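Local coordinates for LPXTG cell wall surface protein (Streptococcus gordonii, PDB 4IGB) that probably acts as a cell-wall-anchored surface adhesin, of which this chain holds the N-terminal and N2 domains, at residues 41-44 with 48-51; 72-77 with 84-89; 107-112 with 148-153; 116-119 with 124-127; 154-159 with 165-170. All blocks are in the same frame, centred on the assembly; numbering follows the deposited sequence.

Interaction 1: 41-44 with 48-51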
# COMPACT_ATOMS: atom_id res chain seq x y z
N LEU B 41 17.54 7.97 7.28
CA LEU B 41 17.22 9.27 7.85
C LEU B 41 17.80 9.39 9.26
O LEU B 41 18.28 10.44 9.68
CB LEU B 41 15.70 9.48 7.89
CG LEU B 41 14.95 9.44 6.55
CD1 LEU B 41 13.51 9.95 6.70
CD2 LEU B 41 15.70 10.26 5.51
N SER B 42 17.73 8.30 10.01
CA SER B 42 18.44 8.23 11.28
C SER B 42 18.57 6.77 11.68
O SER B 42 17.80 5.93 11.22
CB SER B 42 17.69 9.00 12.37
OG SER B 42 16.45 8.37 12.67
N LYS B 43 19.53 6.48 12.53
CA LYS B 43 19.64 5.15 13.11
C LYS B 43 20.33 5.29 14.46
O LYS B 43 21.21 6.12 14.62
CB LYS B 43 20.42 4.20 12.18
CG LYS B 43 21.86 4.59 11.96
CD LYS B 43 22.63 3.50 11.22
CE LYS B 43 24.07 3.92 11.05
NZ LYS B 43 24.72 3.17 9.94
N SER B 44 19.95 4.48 15.43
CA SER B 44 20.59 4.59 16.74
C SER B 44 21.96 3.90 16.74
O SER B 44 22.29 3.16 15.81
CB SER B 44 19.67 4.04 17.83
OG SER B 44 19.63 2.63 17.81
N ASP B 48 24.05 -1.90 13.63
CA ASP B 48 25.21 -2.19 12.81
C ASP B 48 24.74 -2.33 11.37
O ASP B 48 24.05 -3.28 11.02
CB ASP B 48 25.84 -3.50 13.28
CG ASP B 48 27.16 -3.80 12.60
OD1 ASP B 48 27.86 -2.86 12.19
OD2 ASP B 48 27.50 -4.99 12.49
N GLN B 49 25.10 -1.35 10.54
CA GLN B 49 24.72 -1.36 9.14
C GLN B 49 25.93 -1.63 8.26
O GLN B 49 26.99 -1.03 8.45
CB GLN B 49 24.08 -0.02 8.75
CG GLN B 49 23.76 0.13 7.28
CD GLN B 49 23.32 1.53 6.91
OE1 GLN B 49 23.26 2.42 7.77
NE2 GLN B 49 23.02 1.75 5.64
N PHE B 50 25.77 -2.53 7.29
CA PHE B 50 26.86 -2.85 6.38
C PHE B 50 26.36 -3.49 5.09
O PHE B 50 25.32 -4.14 5.07
CB PHE B 50 27.88 -3.77 7.07
CG PHE B 50 27.28 -5.03 7.62
CD1 PHE B 50 27.16 -6.16 6.84
CD2 PHE B 50 26.85 -5.09 8.94
CE1 PHE B 50 26.61 -7.32 7.35
CE2 PHE B 50 26.30 -6.24 9.45
CZ PHE B 50 26.18 -7.36 8.66
N HIS B 51 27.11 -3.28 4.02
CA HIS B 51 26.76 -3.85 2.72
C HIS B 51 27.30 -5.27 2.60
O HIS B 51 28.41 -5.56 3.05
CB HIS B 51 27.31 -2.98 1.59
CG HIS B 51 26.93 -3.46 0.22
ND1 HIS B 51 25.94 -2.86 -0.52
CD2 HIS B 51 27.41 -4.47 -0.53
CE1 HIS B 51 25.83 -3.48 -1.68
NE2 HIS B 51 26.70 -4.47 -1.71
O HOH W 1 26.06 1.04 11.53
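K43 sends its ammonium group across to Q49, and along 48-51 this is the one residue that meets the other strand. D48 comes first and points the other way. Its carboxylate is taken by Y164 OH, and its backbone pairs with T73 of strand 68-75. At Q49 the chain alternation brings the side chain round to face K43. The lysine CG sits between its own backbone N and carbonyl carbon (chi1 64°), and the chain beyond it is fully extended, so the long aliphatic stem spans the distance and crosses the glutamine side chain at about a right angle. K43 NZ donates to Q49 OE1 at 2.7 Å; the approach is bent at the oxygen (C=O...N 137°) and tilted 25° from the carbonyl plane. The same nitrogen lies 3.5 Å from Q49 CB. A water adds a second link, 3.0 Å from K43 NZ and 2.8 Å from Q49 N, accepting from both. That N-H is available because strand 47-53 is the outermost strand of its six-stranded sheet, just as 38-43 is of the eight-stranded one: the contact joins the two edges of a beta-sandwich along one open side. Glutamine suits the place, offering an acceptor to the lysine and a donor, NE2, to E70 OE2, two bonds that fix which way its amide is turned. F50 then turns to the far side and stacks on H162.

Interaction 2: 72-77 with 84-89; sequences FTLKVD and QVFENP
L74 and F86 stand opposite each other with their CA atoms 8.2 Å apart, and V76 and Q84 follow with CA to CA 7.5 Å, so the two segments run antiparallel, yet too far apart to pair as neighbours in a sheet. Strand 68-75 belongs to the six-stranded sheet and strand 84-100 to the eight-stranded one: the chain leaves one layer of the sandwich and comes back in the other, a beta-arch connection in place of a hairpin, and side chains fill the gap. L74 is central. Its CG lies over one face of the F86 ring, with L74 CD1 3.9 Å from F86 CD1 and L74 CD2 4.0 Å from F86 CG, so both methyls of the fork rest on the ring. The same CD2 turns its other flank to P89 CB at 4.0 Å. The phenylalanine ring reaches this place because its CG is anti to the carbonyl carbon (chi1 -57°), which sends it along the gap, past the leucine; there K75 O comes obliquely to F86 CE2 at 3.5 Å. Next to the turn that closes the arch, the extended Q84 side chain carries its amide to the backbone of V76 and D77, while the D77 carboxylate leads off to S79 OG. Behind L74 and F86, V114 and L116 of strand 103-118 continue the apolar layer. A branched aliphatic, a flat ring and a rigid proline interlock by shape and dispersion forces, with the polar side chains gathered beside the connecting turn, which implies that burial of apolar surface, more than directed bonds, holds this arch together.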
# COMPACT_ATOMS: atom_id res chain seq x y z
N PHE B 72 21.22 -5.02 8.20
CA PHE B 72 21.12 -4.27 9.45
C PHE B 72 20.98 -5.21 10.62
O PHE B 72 20.07 -6.06 10.67
CB PHE B 72 19.92 -3.32 9.42
CG PHE B 72 19.99 -2.28 8.34
CD1 PHE B 72 19.63 -2.58 7.04
CD2 PHE B 72 20.38 -0.97 8.64
CE1 PHE B 72 19.67 -1.61 6.05
CE2 PHE B 72 20.43 -0.01 7.66
CZ PHE B 72 20.07 -0.32 6.36
N THR B 73 21.87 -5.06 11.59
CA THR B 73 21.77 -5.85 12.81
C THR B 73 21.78 -4.95 14.02
O THR B 73 22.06 -3.76 13.92
CB THR B 73 22.94 -6.86 12.92
OG1 THR B 73 24.16 -6.15 13.14
CG2 THR B 73 23.04 -7.71 11.63
N LEU B 74 21.46 -5.53 15.17
CA LEU B 74 21.39 -4.83 16.44
C LEU B 74 22.46 -5.36 17.39
O LEU B 74 22.56 -6.56 17.61
CB LEU B 74 20.00 -5.00 17.06
CG LEU B 74 18.89 -4.18 16.42
CD1 LEU B 74 17.52 -4.67 16.86
CD2 LEU B 74 19.08 -2.68 16.76
N LYS B 75 23.27 -4.46 17.94
CA LYS B 75 24.29 -4.83 18.93
C LYS B 75 23.68 -5.16 20.28
O LYS B 75 23.06 -4.30 20.91
CB LYS B 75 25.28 -3.67 19.11
CG LYS B 75 25.94 -3.23 17.82
CD LYS B 75 26.64 -1.89 17.98
CE LYS B 75 27.33 -1.49 16.69
NZ LYS B 75 27.76 -0.07 16.67
N VAL B 76 23.87 -6.39 20.75
CA VAL B 76 23.29 -6.78 22.03
C VAL B 76 24.26 -6.61 23.20
O VAL B 76 25.47 -6.56 23.00
CB VAL B 76 22.72 -8.22 22.01
CG1 VAL B 76 21.68 -8.34 20.92
CG2 VAL B 76 23.81 -9.22 21.78
N ASP B 77 23.72 -6.49 24.40
CA ASP B 77 24.56 -6.55 25.59
C ASP B 77 24.74 -8.03 25.91
O ASP B 77 23.81 -8.69 26.35
CB ASP B 77 23.89 -5.83 26.76
CG ASP B 77 24.81 -5.68 27.96
OD1 ASP B 77 25.67 -6.57 28.18
OD2 ASP B 77 24.68 -4.68 28.69
N GLN B 84 15.85 -7.64 25.32
CA GLN B 84 16.45 -6.34 25.11
C GLN B 84 15.65 -5.53 24.10
O GLN B 84 15.34 -6.01 23.01
CB GLN B 84 17.93 -6.47 24.71
CG GLN B 84 18.75 -7.17 25.78
CD GLN B 84 20.21 -7.35 25.40
OE1 GLN B 84 20.84 -8.33 25.80
NE2 GLN B 84 20.76 -6.40 24.66
N VAL B 85 15.32 -4.29 24.48
CA VAL B 85 14.43 -3.44 23.71
C VAL B 85 15.20 -2.31 23.02
O VAL B 85 15.98 -1.61 23.65
CB VAL B 85 13.37 -2.80 24.62
CG1 VAL B 85 12.47 -1.87 23.82
CG2 VAL B 85 12.56 -3.87 25.33
N PHE B 86 14.95 -2.15 21.73
CA PHE B 86 15.60 -1.11 20.95
C PHE B 86 14.53 -0.18 20.35
O PHE B 86 13.83 -0.55 19.40
CB PHE B 86 16.51 -1.73 19.87
CG PHE B 86 17.55 -2.67 20.43
CD1 PHE B 86 17.25 -3.99 20.68
CD2 PHE B 86 18.82 -2.20 20.76
CE1 PHE B 86 18.20 -4.85 21.23
CE2 PHE B 86 19.78 -3.05 21.31
CZ PHE B 86 19.46 -4.38 21.54
N GLU B 87 14.39 0.99 20.97
CA GLU B 87 13.45 2.03 20.55
C GLU B 87 13.98 2.76 19.33
O GLU B 87 15.16 3.11 19.27
CB GLU B 87 13.23 3.04 21.68
CG GLU B 87 12.55 2.44 22.90
CD GLU B 87 12.44 3.39 24.10
OE1 GLU B 87 11.70 3.03 25.04
OE2 GLU B 87 13.09 4.48 24.12
N ASN B 88 13.09 2.99 18.36
CA ASN B 88 13.45 3.74 17.17
C ASN B 88 14.87 3.51 16.66
O ASN B 88 15.65 4.47 16.57
CB ASN B 88 13.25 5.24 17.42
CG ASN B 88 11.79 5.60 17.53
OD1 ASN B 88 11.30 5.94 18.61
ND2 ASN B 88 11.08 5.52 16.42
N PRO B 89 15.21 2.26 16.33
CA PRO B 89 16.61 2.00 15.94
C PRO B 89 16.95 2.49 14.54
O PRO B 89 18.11 2.73 14.22
CB PRO B 89 16.72 0.47 16.01
CG PRO B 89 15.28 -0.03 15.87
CD PRO B 89 14.44 1.02 16.52

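Interaction 3: 107-112 with 148-153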
# COMPACT_ATOMS: atom_id res chain seq x y z
N ALA B 107 8.79 6.42 -0.32
CA ALA B 107 8.40 5.57 0.80
C ALA B 107 9.21 5.91 2.04
O ALA B 107 10.39 6.25 1.95
CB ALA B 107 8.57 4.11 0.45
N TYR B 108 8.57 5.79 3.19
CA TYR B 108 9.26 5.93 4.46
C TYR B 108 9.01 4.65 5.23
O TYR B 108 7.90 4.15 5.27
CB TYR B 108 8.75 7.16 5.21
CG TYR B 108 9.07 8.43 4.46
CD1 TYR B 108 10.21 9.17 4.77
CD2 TYR B 108 8.27 8.86 3.42
CE1 TYR B 108 10.52 10.32 4.08
CE2 TYR B 108 8.57 10.02 2.71
CZ TYR B 108 9.70 10.73 3.05
OH TYR B 108 10.03 11.87 2.36
N LEU B 109 10.07 4.11 5.83
CA LEU B 109 9.97 2.90 6.61
C LEU B 109 10.62 3.15 7.96
O LEU B 109 11.84 3.26 8.06
CB LEU B 109 10.65 1.73 5.88
CG LEU B 109 10.32 0.34 6.43
CD1 LEU B 109 8.86 0.07 6.23
CD2 LEU B 109 11.18 -0.74 5.74
N ASN B 110 9.80 3.26 8.99
CA ASN B 110 10.30 3.53 10.32
C ASN B 110 10.15 2.33 11.25
O ASN B 110 9.04 1.78 11.42
CB ASN B 110 9.64 4.78 10.92
CG ASN B 110 10.39 5.29 12.13
OD1 ASN B 110 11.50 5.79 12.02
ND2 ASN B 110 9.80 5.13 13.31
N PHE B 111 11.27 1.88 11.81
CA PHE B 111 11.24 0.90 12.87
C PHE B 111 10.98 1.64 14.17
O PHE B 111 11.87 2.30 14.70
CB PHE B 111 12.53 0.08 12.93
CG PHE B 111 12.64 -0.92 11.82
CD1 PHE B 111 12.99 -0.52 10.54
CD2 PHE B 111 12.35 -2.26 12.05
CE1 PHE B 111 13.07 -1.44 9.50
CE2 PHE B 111 12.42 -3.19 11.01
CZ PHE B 111 12.79 -2.77 9.74
N ASN B 112 9.76 1.54 14.66
CA ASN B 112 9.38 2.23 15.89
C ASN B 112 10.01 1.54 17.07
O ASN B 112 10.41 2.19 18.03
CB ASN B 112 7.86 2.21 16.03
CG ASN B 112 7.17 2.78 14.81
OD1 ASN B 112 7.45 3.92 14.39
ND2 ASN B 112 6.29 1.99 14.20
N ASN B 148 12.44 -5.69 -5.62
CA ASN B 148 11.88 -4.52 -4.96
C ASN B 148 11.33 -4.80 -3.57
O ASN B 148 10.24 -4.38 -3.22
CB ASN B 148 10.78 -3.93 -5.84
CG ASN B 148 11.34 -3.24 -7.06
OD1 ASN B 148 12.25 -2.41 -6.95
ND2 ASN B 148 10.83 -3.58 -8.23
N ALA B 149 12.10 -5.52 -2.76
CA ALA B 149 11.57 -5.95 -1.49
C ALA B 149 12.57 -5.72 -0.36
O ALA B 149 13.77 -5.55 -0.58
CB ALA B 149 11.16 -7.43 -1.55
N PHE B 150 12.05 -5.72 0.86
CA PHE B 150 12.88 -5.78 2.04
C PHE B 150 12.53 -7.00 2.88
O PHE B 150 11.45 -7.58 2.74
CB PHE B 150 12.79 -4.48 2.85
CG PHE B 150 11.39 -4.09 3.25
CD1 PHE B 150 10.82 -4.60 4.41
CD2 PHE B 150 10.66 -3.19 2.49
CE1 PHE B 150 9.54 -4.24 4.80
CE2 PHE B 150 9.37 -2.83 2.86
CZ PHE B 150 8.82 -3.34 4.03
N GLU B 151 13.45 -7.38 3.75
CA GLU B 151 13.30 -8.58 4.56
C GLU B 151 13.40 -8.25 6.04
O GLU B 151 14.33 -7.57 6.45
CB GLU B 151 14.39 -9.57 4.19
CG GLU B 151 14.45 -10.84 5.01
CD GLU B 151 15.33 -11.89 4.35
OE1 GLU B 151 15.75 -11.65 3.19
OE2 GLU B 151 15.62 -12.94 4.99
N ILE B 152 12.44 -8.72 6.83
CA ILE B 152 12.50 -8.56 8.28
C ILE B 152 12.58 -9.94 8.91
O ILE B 152 11.84 -10.84 8.51
CB ILE B 152 11.28 -7.81 8.82
CG1 ILE B 152 11.14 -6.46 8.12
CG2 ILE B 152 11.40 -7.62 10.31
CD1 ILE B 152 9.85 -5.76 8.40
N GLY B 153 13.47 -10.12 9.87
CA GLY B 153 13.67 -11.44 10.46
C GLY B 153 15.02 -11.56 11.15
O GLY B 153 15.82 -10.62 11.10
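E151 OE2 is gripped by S280 OG and Y157 OH on one flank of strand 149-153, while on the opposite flank F150 and I152 reach inward to L109 and F111. On the outer flank of strand 103-118, N110 ND2 donates to N112 OD1 at 2.9 Å. The hydrogen bond is fairly straight, 150° at the hydrogen, although the donor stands above the carbonyl plane of N112. L109 CD2 sits almost exactly over the middle of the F150 ring, 3.8 Å from its centroid and 6° off the normal, a CH-pi contact. L109 has CG anti to its N (chi1 -166°), which aims the forked end across the gap towards the oncoming ring. Beside them F111 CZ approaches I152 CG1 at 4.4 Å, with the isoleucine at the ring's edge. F138 and F139 pack edge-to-face against F111. The two strands belong to facing sheets of the sandwich, so everything between them is side chain. Leucine and isoleucine supply methyl groups that fit against flat rings, and phenylalanine spans the wide interior; dispersion and CH-pi attraction therefore hold this core, with N110 and N112 on the outer flank and the buried E151 carboxylate on the far side of its own strand.

Interaction 4: 116-119 with 124-127; sequences LHYL and AESE
Apolar contacts come first: Y118 and L119 close on the methyl group of A124. Y118 CE1 lies 3.7 Å from A124 CB and Y118 CZ 3.9 Å from the same carbon, the methyl meeting the ring obliquely. L119 CB adds a looser touch on A124 CB at 4.1 Å. Alanine suits the position because a single carbon lets the first turns of the helix come close to the aromatic ring. The tyrosine can lie there because its CG is anti to the backbone N (chi1 -171°), which throws the ring forward from the end of the strand towards the helix.

The polar contacts gather at the hydroxyl. Y118 OH approaches E125 N to 3.3 Å, but the angle is poor and this is not a hydrogen bond. A water does the joining instead, 3.1 Å from Y118 OH and 2.6 Å from E125 OE1, to which it donates. E125 bends at chi2 (105°), which folds its carboxylate back towards that water. A124 N also bonds to T121 OG1, at the entry of the helix.

In the fold, this is a strand-to-helix turn: strand 103-118 ends and helix 122-129 packs back against its last residues. F170, at the start of strand 170-182, meets Y118 edge-to-face from the adjoining strand, and E127 of the helix binds N167 N in the loop before it.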
# COMPACT_ATOMS: atom_id res chain seq x y z
N LEU B 116 14.16 -7.74 21.15
CA LEU B 116 14.83 -9.04 21.12
C LEU B 116 14.39 -9.85 22.33
O LEU B 116 14.66 -9.46 23.47
CB LEU B 116 16.36 -8.85 21.15
CG LEU B 116 17.13 -8.71 19.83
CD1 LEU B 116 16.34 -8.02 18.74
CD2 LEU B 116 18.47 -8.01 20.05
N HIS B 117 13.70 -10.95 22.08
CA HIS B 117 13.27 -11.86 23.14
C HIS B 117 14.29 -12.98 23.32
O HIS B 117 14.44 -13.85 22.46
CB HIS B 117 11.89 -12.46 22.81
CG HIS B 117 10.78 -11.47 22.86
ND1 HIS B 117 10.03 -11.23 24.00
CD2 HIS B 117 10.29 -10.63 21.92
CE1 HIS B 117 9.13 -10.30 23.75
NE2 HIS B 117 9.27 -9.91 22.49
N TYR B 118 15.01 -12.94 24.43
CA TYR B 118 15.99 -13.96 24.75
C TYR B 118 15.36 -15.37 24.76
O TYR B 118 14.32 -15.58 25.38
CB TYR B 118 16.67 -13.66 26.09
CG TYR B 118 17.85 -14.55 26.39
CD1 TYR B 118 18.98 -14.53 25.57
CD2 TYR B 118 17.84 -15.40 27.49
CE1 TYR B 118 20.07 -15.33 25.84
CE2 TYR B 118 18.94 -16.21 27.76
CZ TYR B 118 20.05 -16.17 26.93
OH TYR B 118 21.13 -16.97 27.19
N LEU B 119 15.98 -16.31 24.06
CA LEU B 119 15.39 -17.64 23.89
C LEU B 119 15.63 -18.59 25.07
O LEU B 119 15.00 -19.64 25.16
CB LEU B 119 15.89 -18.28 22.61
CG LEU B 119 15.16 -17.88 21.33
CD1 LEU B 119 15.97 -18.32 20.12
CD2 LEU B 119 13.76 -18.50 21.30
N ALA B 124 21.19 -20.23 22.83
CA ALA B 124 21.16 -18.80 23.16
C ALA B 124 22.31 -18.43 24.10
O ALA B 124 23.00 -17.44 23.88
CB ALA B 124 19.80 -18.41 23.78
N GLU B 125 22.49 -19.23 25.14
CA GLU B 125 23.56 -18.99 26.11
C GLU B 125 24.92 -19.03 25.43
O GLU B 125 25.79 -18.19 25.67
CB GLU B 125 23.51 -20.05 27.20
CG GLU B 125 24.70 -20.05 28.15
CD GLU B 125 24.37 -19.46 29.50
OE1 GLU B 125 23.38 -18.70 29.59
OE2 GLU B 125 25.08 -19.76 30.49
N SER B 126 25.09 -20.04 24.58
CA SER B 126 26.34 -20.25 23.88
C SER B 126 26.71 -19.02 23.05
O SER B 126 27.84 -18.52 23.14
CB SER B 126 26.20 -21.49 22.99
OG SER B 126 27.40 -21.76 22.29
N GLU B 127 25.77 -18.52 22.25
CA GLU B 127 25.99 -17.32 21.44
C GLU B 127 26.34 -16.12 22.31
O GLU B 127 27.28 -15.38 22.02
CB GLU B 127 24.75 -17.01 20.59
CG GLU B 127 24.40 -18.08 19.59
CD GLU B 127 25.41 -18.18 18.45
OE1 GLU B 127 26.44 -18.86 18.62
OE2 GLU B 127 25.19 -17.57 17.38
O HOH W 2 20.96 -17.94 30.14

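Interaction 5: 154-159 with 165-170; sequences NVPYVD and IMNKAF
P156 and I165 form the inner contact, sliding past each other with P156 CB 3.8 Å from I165 CG2. The isoleucine's other branch runs on to V158, where I165 CD1 meets V158 CG1 at 3.7 Å, and the same methyl presses on Y157 O at 3.2 Å, a tight fit. At the CG-CD edge of the proline ring, N167 ND2 lies 3.3 Å from P156 CG; the same nitrogen bonds to E58 O.

One direct hydrogen bond joins the segments: N154 ND2 gives to F170 O at 2.9 Å (154°), in the carbonyl plane and on a lone pair, with the acceptor also in the asparagine's own amide plane. T276 O takes the amide's other proton and C279 N donates to OD1, so the group is held flat and cannot readily turn. Two waters add further links, one between N154 O and M166 O, the other between N154 O and K168 N.

Further out, strand 135-142 and helix 122-129 cover I165 and M166. The two segments do not pair as strands; one asparagine amide and two waters link them, other backbone groups bond to neighbours such as H56, E58 and T135, and proline, valine and isoleucine supply a stiff apolar seam.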
# COMPACT_ATOMS: atom_id res chain seq x y z
N ASN B 154 15.27 -12.70 11.79
CA ASN B 154 16.48 -12.89 12.59
C ASN B 154 17.39 -13.99 12.02
O ASN B 154 18.20 -14.58 12.74
CB ASN B 154 16.12 -13.22 14.02
CG ASN B 154 15.40 -14.55 14.16
OD1 ASN B 154 14.95 -15.13 13.17
ND2 ASN B 154 15.28 -15.03 15.39
N VAL B 155 17.25 -14.27 10.74
CA VAL B 155 18.18 -15.16 10.08
C VAL B 155 19.36 -14.35 9.56
O VAL B 155 19.19 -13.51 8.67
CB VAL B 155 17.53 -15.88 8.90
CG1 VAL B 155 18.51 -16.87 8.31
CG2 VAL B 155 16.25 -16.58 9.34
N PRO B 156 20.56 -14.58 10.11
CA PRO B 156 21.72 -13.83 9.66
C PRO B 156 21.98 -13.96 8.16
O PRO B 156 21.70 -14.99 7.52
CB PRO B 156 22.89 -14.48 10.41
CG PRO B 156 22.25 -15.16 11.57
CD PRO B 156 20.92 -15.61 11.11
N TYR B 157 22.52 -12.88 7.60
CA TYR B 157 23.22 -12.95 6.33
C TYR B 157 24.64 -12.55 6.64
O TYR B 157 24.87 -11.57 7.34
CB TYR B 157 22.60 -12.00 5.31
CG TYR B 157 21.25 -12.49 4.86
CD1 TYR B 157 21.14 -13.42 3.83
CD2 TYR B 157 20.09 -12.05 5.49
CE1 TYR B 157 19.91 -13.88 3.42
CE2 TYR B 157 18.85 -12.51 5.08
CZ TYR B 157 18.77 -13.43 4.05
OH TYR B 157 17.55 -13.91 3.62
N VAL B 158 25.61 -13.31 6.15
CA VAL B 158 26.99 -13.08 6.54
C VAL B 158 27.97 -13.26 5.38
O VAL B 158 27.66 -13.89 4.36
CB VAL B 158 27.41 -14.02 7.70
CG1 VAL B 158 26.44 -13.90 8.88
CG2 VAL B 158 27.49 -15.47 7.23
N ASP B 159 29.15 -12.69 5.56
CA ASP B 159 30.31 -13.04 4.77
C ASP B 159 31.52 -13.10 5.70
O ASP B 159 31.38 -12.91 6.91
CB ASP B 159 30.52 -12.08 3.59
CG ASP B 159 30.85 -10.66 4.02
OD1 ASP B 159 31.10 -10.43 5.22
OD2 ASP B 159 30.86 -9.78 3.14
N ILE B 165 27.08 -12.36 13.79
CA ILE B 165 25.65 -12.35 14.06
C ILE B 165 25.20 -13.63 14.77
O ILE B 165 25.49 -14.73 14.31
CB ILE B 165 24.82 -12.17 12.78
CG1 ILE B 165 25.43 -11.08 11.90
CG2 ILE B 165 23.37 -11.84 13.13
CD1 ILE B 165 24.81 -11.01 10.52
N MET B 166 24.50 -13.47 15.89
CA MET B 166 24.04 -14.62 16.67
C MET B 166 22.95 -15.42 15.96
O MET B 166 22.02 -14.85 15.39
CB MET B 166 23.48 -14.15 18.01
CG MET B 166 24.49 -13.51 18.90
SD MET B 166 23.75 -13.07 20.49
CE MET B 166 25.20 -12.39 21.29
N ASN B 167 23.08 -16.75 16.02
CA ASN B 167 22.04 -17.64 15.53
C ASN B 167 21.18 -18.18 16.66
O ASN B 167 21.69 -18.73 17.63
CB ASN B 167 22.64 -18.81 14.76
CG ASN B 167 23.33 -18.38 13.49
OD1 ASN B 167 24.52 -18.07 13.49
ND2 ASN B 167 22.58 -18.37 12.38
N LYS B 168 19.87 -18.03 16.52
CA LYS B 168 18.95 -18.67 17.44
C LYS B 168 19.21 -18.26 18.87
O LYS B 168 19.10 -19.09 19.78
CB LYS B 168 19.05 -20.19 17.32
CG LYS B 168 18.73 -20.72 15.94
CD LYS B 168 19.12 -22.20 15.82
CE LYS B 168 18.87 -22.72 14.42
NZ LYS B 168 19.38 -24.11 14.28
N ALA B 169 19.54 -16.99 19.08
CA ALA B 169 19.76 -16.45 20.42
C ALA B 169 18.55 -15.65 20.93
O ALA B 169 18.20 -15.72 22.12
CB ALA B 169 21.00 -15.59 20.44
N PHE B 170 17.93 -14.88 20.05
CA PHE B 170 16.72 -14.14 20.39
C PHE B 170 15.73 -14.29 19.25
O PHE B 170 16.13 -14.30 18.09
CB PHE B 170 16.99 -12.63 20.53
CG PHE B 170 18.01 -12.26 21.58
CD1 PHE B 170 17.61 -11.78 22.81
CD2 PHE B 170 19.36 -12.33 21.31
CE1 PHE B 170 18.52 -11.42 23.77
CE2 PHE B 170 20.28 -11.97 22.26
CZ PHE B 170 19.86 -11.52 23.50
O HOH W 3 20.10 -13.07 14.50
O HOH W 4 18.27 -16.71 14.50

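Interaction 1 lies at the surface and interaction 3 deep in the core, and they bracket the same beta-sandwich: one joins its edge strands by a lysine-glutamine bond and a water, the other fills its interior with methyls and rings. Interaction 2 lies between, linking strands 68-75 and 84-100 across the layers; it touches interaction 1 through D48 to T73 and S44 to P89, and interaction 4 through Q84 to L116. Interactions 3 and 4 share strand 103-118, at its middle and its end. Interaction 5 is buried like interaction 3 but loop-built, its two segments joined by an amide and waters as well as by apolar side chains; E127 to N167 ties it to interaction 4.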